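Local coordinates for interphotoreceptor retinoid-binding protein (PDB 1J7X), which probably binds retinoids and carries them through the matrix between the photoreceptors and the pigment epithelium of the eye, at residues H9-I14 / L254-P259; S22-T27 / T58-L63; Q30-L35 / Y52-L57. All coordinates share one frame; numbering follows the deposited sequence.

Interaction 1 (H9-I14 / L254-P259); sequences HQLCDI and LSVTVP
Ile14 meets two valines of strand 254-259 with a single methyl, CG2, and this is where helix 9-14 packs most closely against the strand. Ile14 CG2 lies 3.9 Å from Val258 CG2 and 4.2 Å from Val256 CG1. The methyl sits anti to its backbone N because chi1 is -62°, which turns it to the strand. Towards Val256 the two branched side chains slide past each other in opposite directions. One turn earlier, Leu11 supplies the second contact: its CD1 reaches 4.2 Å from Val256 CG2 and crosses that valine at about a right angle. Val256 thus has one methyl on each helix residue, CG1 on Ile14 and CG2 on Leu11.

Nothing polar bridges the segments, and dispersion between methyls is all that joins them directly. The buried area is small, 136 Å², with axes 10.2 Å apart and running nearly parallel at -17°. Away from this apolar seam the helix shows His9 and Asp13 to solvent, while on the other face of the strand Thr257 points away and is partly exposed.

This is helix-on-sheet packing that brings the first helix of the chain onto a strand from far along the sequence. Helix 2-18 lies against the antiparallel sheet, in which strand 254-265 runs between 64-67 and 244-248; Ile14 also touches Phe247 of strand 244-248, and Gln10 NE2 bonds to Gly250 O in the hairpin connection.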
loop_
_atom_site.group_PDB
_atom_site.type_symbol
_atom_site.label_atom_id
_atom_site.label_comp_id
_atom_site.label_asym_id
_atom_site.label_seq_id
_atom_site.Cartn_x
_atom_site.Cartn_y
_atom_site.Cartn_z
ATOM N N HIS A 9 28.877 -10.885 7.169
ATOM C CA HIS A 9 28.615 -12.261 6.759
ATOM C C HIS A 9 27.083 -12.556 6.809
ATOM O O HIS A 9 26.504 -13.139 5.956
ATOM C CB HIS A 9 29.389 -13.260 7.712
ATOM C CG HIS A 9 29.288 -14.686 7.322
ATOM N ND1 HIS A 9 28.805 -15.653 8.170
ATOM C CD2 HIS A 9 29.425 -15.284 6.129
ATOM C CE1 HIS A 9 28.714 -16.796 7.522
ATOM N NE2 HIS A 9 29.127 -16.609 6.287
ATOM N N GLN A 10 26.456 -12.124 7.872
ATOM C CA GLN A 10 25.044 -12.402 8.020
ATOM C C GLN A 10 24.296 -11.626 6.898
ATOM O O GLN A 10 23.366 -12.166 6.254
ATOM C CB GLN A 10 24.627 -11.965 9.394
ATOM C CG GLN A 10 25.141 -12.796 10.579
ATOM C CD GLN A 10 24.573 -12.359 11.975
ATOM O OE1 GLN A 10 23.334 -12.381 12.210
ATOM N NE2 GLN A 10 25.463 -11.898 12.851
ATOM N N LEU A 11 24.687 -10.382 6.715
ATOM C CA LEU A 11 24.019 -9.515 5.674
ATOM C C LEU A 11 24.012 -10.136 4.313
ATOM O O LEU A 11 22.963 -10.353 3.640
ATOM C CB LEU A 11 24.643 -8.132 5.644
ATOM C CG LEU A 11 24.151 -7.229 4.532
ATOM C CD1 LEU A 11 22.674 -6.963 4.700
ATOM C CD2 LEU A 11 24.929 -5.955 4.474
ATOM N N CYS A 12 25.194 -10.556 3.869
ATOM C CA CYS A 12 25.259 -11.178 2.563
ATOM C C CYS A 12 24.405 -12.417 2.461
ATOM O O CYS A 12 23.810 -12.638 1.423
ATOM C CB CYS A 12 26.739 -11.522 2.243
ATOM S SG CYS A 12 27.630 -10.048 1.846
ATOM N N ASP A 13 24.340 -13.192 3.513
ATOM C CA ASP A 13 23.503 -14.358 3.505
ATOM C C ASP A 13 22.001 -13.934 3.427
ATOM O O ASP A 13 21.222 -14.475 2.641
ATOM C CB ASP A 13 23.767 -15.148 4.768
ATOM C CG ASP A 13 23.042 -16.473 4.792
ATOM O OD1 ASP A 13 23.095 -17.191 3.761
ATOM O OD2 ASP A 13 22.408 -16.853 5.840
ATOM N N ILE A 14 21.639 -12.994 4.270
ATOM C CA ILE A 14 20.266 -12.558 4.296
ATOM C C ILE A 14 19.862 -12.074 2.906
ATOM O O ILE A 14 18.824 -12.447 2.432
ATOM C CB ILE A 14 20.109 -11.381 5.295
ATOM C CG1 ILE A 14 20.457 -11.762 6.755
ATOM C CG2 ILE A 14 18.731 -10.812 5.153
ATOM C CD1 ILE A 14 19.645 -12.763 7.296
ATOM N N LEU A 254 21.680 -4.405 16.125
ATOM C CA LEU A 254 21.305 -4.017 14.724
ATOM C C LEU A 254 20.466 -4.991 14.077
ATOM O O LEU A 254 20.449 -6.147 14.401
ATOM C CB LEU A 254 22.552 -3.832 13.822
ATOM C CG LEU A 254 23.397 -2.621 14.154
ATOM C CD1 LEU A 254 24.640 -2.614 13.219
ATOM C CD2 LEU A 254 22.658 -1.380 14.018
ATOM N N SER A 255 19.701 -4.516 13.093
ATOM C CA SER A 255 18.910 -5.401 12.277
ATOM C C SER A 255 18.850 -4.876 10.866
ATOM O O SER A 255 19.296 -3.688 10.602
ATOM C CB SER A 255 17.513 -5.512 12.826
ATOM O OG SER A 255 16.878 -4.287 12.559
ATOM N N VAL A 256 18.403 -5.731 9.966
ATOM C CA VAL A 256 18.193 -5.292 8.589
ATOM C C VAL A 256 16.768 -5.550 8.071
ATOM O O VAL A 256 16.215 -6.617 8.188
ATOM C CB VAL A 256 19.290 -5.843 7.613
ATOM C CG1 VAL A 256 19.088 -7.347 7.427
ATOM C CG2 VAL A 256 19.209 -5.188 6.228
ATOM N N THR A 257 16.105 -4.527 7.489
ATOM C CA THR A 257 14.829 -4.695 6.857
ATOM C C THR A 257 15.051 -4.852 5.437
ATOM O O THR A 257 15.798 -4.062 4.809
ATOM C CB THR A 257 13.899 -3.422 7.021
ATOM O OG1 THR A 257 13.715 -3.150 8.381
ATOM C CG2 THR A 257 12.514 -3.684 6.414
ATOM N N VAL A 258 14.539 -5.956 4.952
ATOM C CA VAL A 258 14.723 -6.353 3.571
ATOM C C VAL A 258 13.452 -6.538 2.783
ATOM O O VAL A 258 12.547 -7.271 3.203
ATOM C CB VAL A 258 15.542 -7.691 3.511
ATOM C CG1 VAL A 258 15.753 -8.088 2.095
ATOM C CG2 VAL A 258 16.839 -7.528 4.239
ATOM N N PRO A 259 13.314 -5.850 1.641
ATOM C CA PRO A 259 12.120 -6.072 0.859
ATOM C C PRO A 259 12.157 -7.430 0.237
ATOM O O PRO A 259 13.123 -7.714 -0.378
ATOM C CB PRO A 259 12.173 -4.966 -0.189
ATOM C CG PRO A 259 13.680 -4.713 -0.339
ATOM C CD PRO A 259 14.166 -4.806 1.044
#

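Interaction 2 (S22-T27 / T58-L63); sequences SERIPT and TEDPRL
Arg24 reaches across to the turn that follows helix 43-58, where an ST turn at Thr58 and an Asx turn at Asp60 succeed each other before strand 64-67. Segment 22-27 starts with Ser22, whose O accepts from Ile25 N at 2.9 Å, tying the residues around Arg24 together. Arg24 comes next and carries the contact. Its chain is extended from CG to NE, with chi2 172° and chi3 179°, which brings the guanidinium over to the turn. Arg24 NH1 lies 2.8 Å from Thr58 O, but the angle is too poor for a hydrogen bond and the approach to the guanidinium is oblique. Instead, Arg24 NH1 makes a weak hydrogen bond to Tyr19 OH, which also bonds Asp60 OD2. Asp60 CB, by contrast, lies at the guanidinium edge, 3.9 Å from Arg24 NH1. Asp60 OD2 is 4.4 Å from Arg24 NH1, too far for a salt bridge, though the opposite charges probably still attract. Phe21 adds a cation-pi contact to Arg24. Beyond it, Ile25 packs on Leu15 of helix 2-18.

The turn itself is built around Asp60. Thr58 OG1, bonded to Leu54 O, also accepts from Asp60 N. In a side-on salt bridge Arg62 NE bonds Asp60 OD1 at 2.9 Å and Arg62 NH2 bonds Asp60 OD2. Asp60 OD1 takes a second donor, Arg62 N, from above the carboxylate plane, whereas Arg62 NE meets it on the syn side in an almost straight bond of 174°.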
loop_
_atom_site.group_PDB
_atom_site.type_symbol
_atom_site.label_atom_id
_atom_site.label_comp_id
_atom_site.label_asym_id
_atom_site.label_seq_id
_atom_site.Cartn_x
_atom_site.Cartn_y
_atom_site.Cartn_z
ATOM N N SER A 22 16.741 -10.212 -6.743
ATOM C CA SER A 22 17.787 -11.246 -6.897
ATOM C C SER A 22 18.905 -10.946 -7.881
ATOM O O SER A 22 20.102 -11.324 -7.654
ATOM C CB SER A 22 17.117 -12.591 -7.147
ATOM O OG SER A 22 16.555 -12.603 -8.450
ATOM N N GLU A 23 18.515 -10.237 -8.918
ATOM C CA GLU A 23 19.415 -9.900 -9.986
ATOM C C GLU A 23 20.458 -8.977 -9.531
ATOM O O GLU A 23 21.424 -8.773 -10.220
ATOM C CB GLU A 23 18.630 -9.354 -11.200
ATOM C CG GLU A 23 17.914 -8.038 -10.970
ATOM C CD GLU A 23 16.406 -8.152 -10.722
ATOM O OE1 GLU A 23 16.008 -8.964 -9.843
ATOM O OE2 GLU A 23 15.657 -7.392 -11.444
ATOM N N ARG A 24 20.314 -8.385 -8.314
ATOM C CA ARG A 24 21.333 -7.500 -7.830
ATOM C C ARG A 24 22.356 -8.203 -6.938
ATOM O O ARG A 24 23.362 -7.618 -6.602
ATOM C CB ARG A 24 20.696 -6.300 -7.043
ATOM C CG ARG A 24 19.837 -5.431 -7.994
ATOM C CD ARG A 24 19.069 -4.405 -7.356
ATOM N NE ARG A 24 18.290 -3.593 -8.283
ATOM C CZ ARG A 24 17.507 -2.584 -7.873
ATOM N NH1 ARG A 24 17.422 -2.303 -6.574
ATOM N NH2 ARG A 24 16.843 -1.861 -8.735
ATOM N N ILE A 25 22.091 -9.463 -6.569
ATOM C CA ILE A 25 22.895 -10.140 -5.599
ATOM C C ILE A 25 24.350 -10.335 -6.087
ATOM O O ILE A 25 25.275 -10.102 -5.314
ATOM C CB ILE A 25 22.287 -11.447 -5.223
ATOM C CG1 ILE A 25 20.904 -11.243 -4.566
ATOM C CG2 ILE A 25 23.176 -12.226 -4.312
ATOM C CD1 ILE A 25 20.871 -10.332 -3.367
ATOM N N PRO A 26 24.535 -10.784 -7.336
ATOM C CA PRO A 26 25.933 -10.986 -7.801
ATOM C C PRO A 26 26.813 -9.798 -7.568
ATOM O O PRO A 26 27.860 -9.903 -6.924
ATOM C CB PRO A 26 25.736 -11.326 -9.252
ATOM C CG PRO A 26 24.459 -11.988 -9.318
ATOM C CD PRO A 26 23.540 -11.157 -8.396
ATOM N N THR A 27 26.369 -8.631 -8.032
ATOM C CA THR A 27 27.086 -7.383 -7.856
ATOM C C THR A 27 27.303 -6.925 -6.403
ATOM O O THR A 27 28.397 -6.415 -6.021
ATOM C CB THR A 27 26.376 -6.332 -8.683
ATOM O OG1 THR A 27 26.559 -6.716 -10.032
ATOM C CG2 THR A 27 27.064 -4.984 -8.583
ATOM N N THR A 58 21.976 -0.096 -4.872
ATOM C CA THR A 58 20.598 -0.579 -5.186
ATOM C C THR A 58 19.569 0.479 -5.422
ATOM O O THR A 58 18.565 0.238 -6.056
ATOM C CB THR A 58 20.007 -1.457 -4.029
ATOM O OG1 THR A 58 19.830 -0.627 -2.863
ATOM C CG2 THR A 58 21.027 -2.581 -3.638
ATOM N N GLU A 59 19.725 1.660 -4.864
ATOM C CA GLU A 59 18.726 2.692 -5.040
ATOM C C GLU A 59 17.401 2.212 -4.596
ATOM O O GLU A 59 16.382 2.471 -5.247
ATOM C CB GLU A 59 18.676 3.243 -6.459
ATOM C CG GLU A 59 20.007 3.948 -6.848
ATOM C CD GLU A 59 19.849 4.669 -8.232
ATOM O OE1 GLU A 59 19.114 4.182 -9.079
ATOM O OE2 GLU A 59 20.410 5.726 -8.433
ATOM N N ASP A 60 17.404 1.439 -3.530
ATOM C CA ASP A 60 16.222 0.838 -2.952
ATOM C C ASP A 60 16.160 1.190 -1.525
ATOM O O ASP A 60 16.604 0.420 -0.644
ATOM C CB ASP A 60 16.290 -0.685 -3.169
ATOM C CG ASP A 60 15.070 -1.410 -2.739
ATOM O OD1 ASP A 60 14.144 -0.843 -2.140
ATOM O OD2 ASP A 60 14.938 -2.673 -2.964
ATOM N N PRO A 61 15.414 2.262 -1.203
ATOM C CA PRO A 61 15.231 2.706 0.175
ATOM C C PRO A 61 14.577 1.712 1.186
ATOM O O PRO A 61 14.661 1.933 2.392
ATOM C CB PRO A 61 14.312 3.988 0.043
ATOM C CG PRO A 61 14.419 4.404 -1.332
ATOM C CD PRO A 61 14.709 3.113 -2.174
ATOM N N ARG A 62 13.984 0.645 0.677
ATOM C CA ARG A 62 13.321 -0.338 1.513
ATOM C C ARG A 62 14.337 -1.209 2.286
ATOM O O ARG A 62 14.050 -1.702 3.350
ATOM C CB ARG A 62 12.412 -1.217 0.656
ATOM C CG ARG A 62 11.315 -0.518 -0.134
ATOM C CD ARG A 62 10.606 -1.437 -1.051
ATOM N NE ARG A 62 11.547 -2.020 -2.016
ATOM C CZ ARG A 62 11.292 -3.063 -2.735
ATOM N NH1 ARG A 62 10.063 -3.559 -2.790
ATOM N NH2 ARG A 62 12.259 -3.581 -3.452
ATOM N N LEU A 63 15.539 -1.384 1.709
ATOM C CA LEU A 63 16.597 -2.172 2.252
ATOM C C LEU A 63 17.369 -1.246 3.115
ATOM O O LEU A 63 18.093 -0.357 2.632
ATOM C CB LEU A 63 17.469 -2.711 1.102
ATOM C CG LEU A 63 18.735 -3.403 1.432
ATOM C CD1 LEU A 63 18.349 -4.608 2.293
ATOM C CD2 LEU A 63 19.528 -3.816 0.164
#

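Interaction 3 (Q30-L35 / Y52-L57); sequences QHLPNL and YELQSL
Leu35 and Glu53 slide past each other in opposite directions, the leucine methyls lying along the aliphatic part of the glutamate. From the helix outward, Glu53 CB is 3.7 Å from Leu35 CD1. The next atom, Glu53 CG, sits anti to its backbone N (chi1 -152°) and is 3.4 Å from both Leu35 CD1 and CD2. There the chain bends, chi2 57°, and Glu53 CD stays beside Leu35 CD2. At the tip, OE1 remains 3.6 Å from Leu35 CD2, with OE2 a little farther; Lys49 NZ is a long, weak ion-pair partner for OE1. The leucine thus covers one flank of the partly exposed Glu53.

One turn further along helix 43-58, Leu57 packs obliquely on His31. Its two methyls divide the histidine between them: Leu57 CD1 is 3.6 Å from His31 CB, and Leu57 CD2 is 3.6 Å from His31 CD2. Replacing this histidine with glycine would probably open a gap beside both methyls of Leu57 and leave them without their partner on this side, with Leu28 still in contact. Deeper in, Leu32 CD1 and Leu54 CD2 meet more loosely, 4.4 Å apart.

No hydrogen bond crosses between the segments, and the 260 Å² they bury comes largely from aliphatic groups. The contact joins residues 30-35, which continue from helix 25-31, to helix 43-58. Helix 2-18 flanks its inner side, where Leu32 packs on Leu8, Cys12 and Leu15, while Leu54 and Leu57 both touch Leu28 of helix 25-31.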
loop_
_atom_site.group_PDB
_atom_site.type_symbol
_atom_site.label_atom_id
_atom_site.label_comp_id
_atom_site.label_asym_id
_atom_site.label_seq_id
_atom_site.Cartn_x
_atom_site.Cartn_y
_atom_site.Cartn_z
ATOM N N GLN A 30 29.991 -8.873 -4.888
ATOM C CA GLN A 30 31.320 -8.415 -5.326
ATOM C C GLN A 30 31.733 -7.151 -4.558
ATOM O O GLN A 30 32.890 -7.014 -4.107
ATOM C CB GLN A 30 31.291 -8.065 -6.817
ATOM C CG GLN A 30 31.150 -9.277 -7.753
ATOM C CD GLN A 30 32.364 -10.171 -7.801
ATOM O OE1 GLN A 30 33.503 -9.678 -7.543
ATOM N NE2 GLN A 30 32.154 -11.492 -8.162
ATOM N N HIS A 31 30.808 -6.200 -4.396
ATOM C CA HIS A 31 31.187 -4.955 -3.817
ATOM C C HIS A 31 31.307 -5.011 -2.291
ATOM O O HIS A 31 32.199 -4.441 -1.703
ATOM C CB HIS A 31 30.175 -3.901 -4.209
ATOM C CG HIS A 31 30.363 -3.363 -5.582
ATOM N ND1 HIS A 31 31.527 -2.763 -5.996
ATOM C CD2 HIS A 31 29.520 -3.319 -6.642
ATOM C CE1 HIS A 31 31.396 -2.365 -7.242
ATOM N NE2 HIS A 31 30.185 -2.690 -7.661
ATOM N N LEU A 32 30.321 -5.564 -1.621
ATOM C CA LEU A 32 30.324 -5.502 -0.176
ATOM C C LEU A 32 31.639 -5.971 0.529
ATOM O O LEU A 32 32.084 -5.338 1.482
ATOM C CB LEU A 32 29.169 -6.254 0.370
ATOM C CG LEU A 32 27.815 -5.600 0.121
ATOM C CD1 LEU A 32 26.655 -6.431 0.614
ATOM C CD2 LEU A 32 27.802 -4.188 0.787
ATOM N N PRO A 33 32.233 -7.072 0.115
ATOM C CA PRO A 33 33.457 -7.531 0.728
ATOM C C PRO A 33 34.635 -6.671 0.334
ATOM O O PRO A 33 35.659 -6.766 0.952
ATOM C CB PRO A 33 33.584 -8.967 0.172
ATOM C CG PRO A 33 32.238 -9.317 -0.257
ATOM C CD PRO A 33 31.706 -8.067 -0.821
ATOM N N ASN A 34 34.471 -5.829 -0.656
ATOM C CA ASN A 34 35.540 -5.015 -1.153
ATOM C C ASN A 34 35.695 -3.669 -0.432
ATOM O O ASN A 34 36.687 -3.008 -0.589
ATOM C CB ASN A 34 35.340 -4.821 -2.700
ATOM C CG ASN A 34 36.477 -4.029 -3.382
ATOM O OD1 ASN A 34 37.647 -4.412 -3.308
ATOM N ND2 ASN A 34 36.116 -2.896 -4.043
ATOM N N LEU A 35 34.673 -3.258 0.281
ATOM C CA LEU A 35 34.679 -1.961 0.908
ATOM C C LEU A 35 35.820 -1.862 1.927
ATOM O O LEU A 35 36.294 -2.796 2.435
ATOM C CB LEU A 35 33.357 -1.731 1.608
ATOM C CG LEU A 35 32.079 -1.694 0.756
ATOM C CD1 LEU A 35 30.848 -1.474 1.699
ATOM C CD2 LEU A 35 32.159 -0.651 -0.271
ATOM N N TYR A 52 24.907 3.476 3.215
ATOM C CA TYR A 52 25.336 4.363 2.060
ATOM C C TYR A 52 25.740 3.554 0.888
ATOM O O TYR A 52 25.386 3.813 -0.295
ATOM C CB TYR A 52 26.553 5.209 2.456
ATOM C CG TYR A 52 26.710 6.458 1.553
ATOM C CD1 TYR A 52 25.727 7.479 1.614
ATOM C CD2 TYR A 52 27.761 6.629 0.754
ATOM C CE1 TYR A 52 25.808 8.681 0.861
ATOM C CE2 TYR A 52 27.873 7.797 -0.033
ATOM C CZ TYR A 52 26.862 8.815 -0.002
ATOM O OH TYR A 52 26.930 10.105 -0.700
ATOM N N GLU A 53 26.484 2.471 1.165
ATOM C CA GLU A 53 26.881 1.569 0.108
ATOM C C GLU A 53 25.715 0.846 -0.504
ATOM O O GLU A 53 25.571 0.803 -1.727
ATOM C CB GLU A 53 27.946 0.594 0.611
ATOM C CG GLU A 53 28.853 0.128 -0.509
ATOM C CD GLU A 53 29.530 1.312 -1.223
ATOM O OE1 GLU A 53 30.030 2.205 -0.506
ATOM O OE2 GLU A 53 29.501 1.315 -2.493
ATOM N N LEU A 54 24.800 0.311 0.336
ATOM C CA LEU A 54 23.659 -0.340 -0.242
ATOM C C LEU A 54 22.820 0.571 -1.153
ATOM O O LEU A 54 22.372 0.135 -2.205
ATOM C CB LEU A 54 22.742 -0.966 0.824
ATOM C CG LEU A 54 23.400 -2.211 1.579
ATOM C CD1 LEU A 54 22.615 -2.529 2.786
ATOM C CD2 LEU A 54 23.456 -3.423 0.654
ATOM N N GLN A 55 22.587 1.799 -0.721
ATOM C CA GLN A 55 21.741 2.713 -1.524
ATOM C C GLN A 55 22.485 3.109 -2.804
ATOM O O GLN A 55 21.911 3.226 -3.849
ATOM C CB GLN A 55 21.404 3.940 -0.729
ATOM C CG GLN A 55 20.455 3.731 0.410
ATOM C CD GLN A 55 19.209 2.867 -0.035
ATOM O OE1 GLN A 55 18.541 3.188 -1.071
ATOM N NE2 GLN A 55 19.017 1.704 0.623
ATOM N N SER A 56 23.818 3.173 -2.755
ATOM C CA SER A 56 24.545 3.472 -3.987
ATOM C C SER A 56 24.455 2.391 -5.003
ATOM O O SER A 56 24.324 2.578 -6.195
ATOM C CB SER A 56 25.988 3.746 -3.643
ATOM O OG SER A 56 26.090 4.908 -2.879
ATOM N N LEU A 57 24.429 1.187 -4.517
ATOM C CA LEU A 57 24.368 0.053 -5.334
ATOM C C LEU A 57 23.008 -0.412 -5.677
ATOM O O LEU A 57 22.886 -1.089 -6.718
ATOM C CB LEU A 57 25.041 -1.083 -4.589
ATOM C CG LEU A 57 26.517 -0.832 -4.294
ATOM C CD1 LEU A 57 27.105 -2.031 -3.586
ATOM C CD2 LEU A 57 27.240 -0.632 -5.712
#

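In the fold
From the N terminus, helix 2-18 enters first, and its partner in interaction 1 arrives only some 240 residues later, so that contact closes a very long loop and ties the start of the chain to strand 254-265. Interaction 2 closes a much shorter loop, from residues 22-27 to the turn before strand 64-67, and interaction 3 closes a still shorter one between helices 25-31 and 43-58. The three nest without crossing, 3 within 2 and 2 within 1. They also touch: Pro259 packs on Arg62, Leu11 on Leu32, and Gln55 NE2 probably bonds to Asp60 O. Together they join three N-terminal helices to the antiparallel sheet.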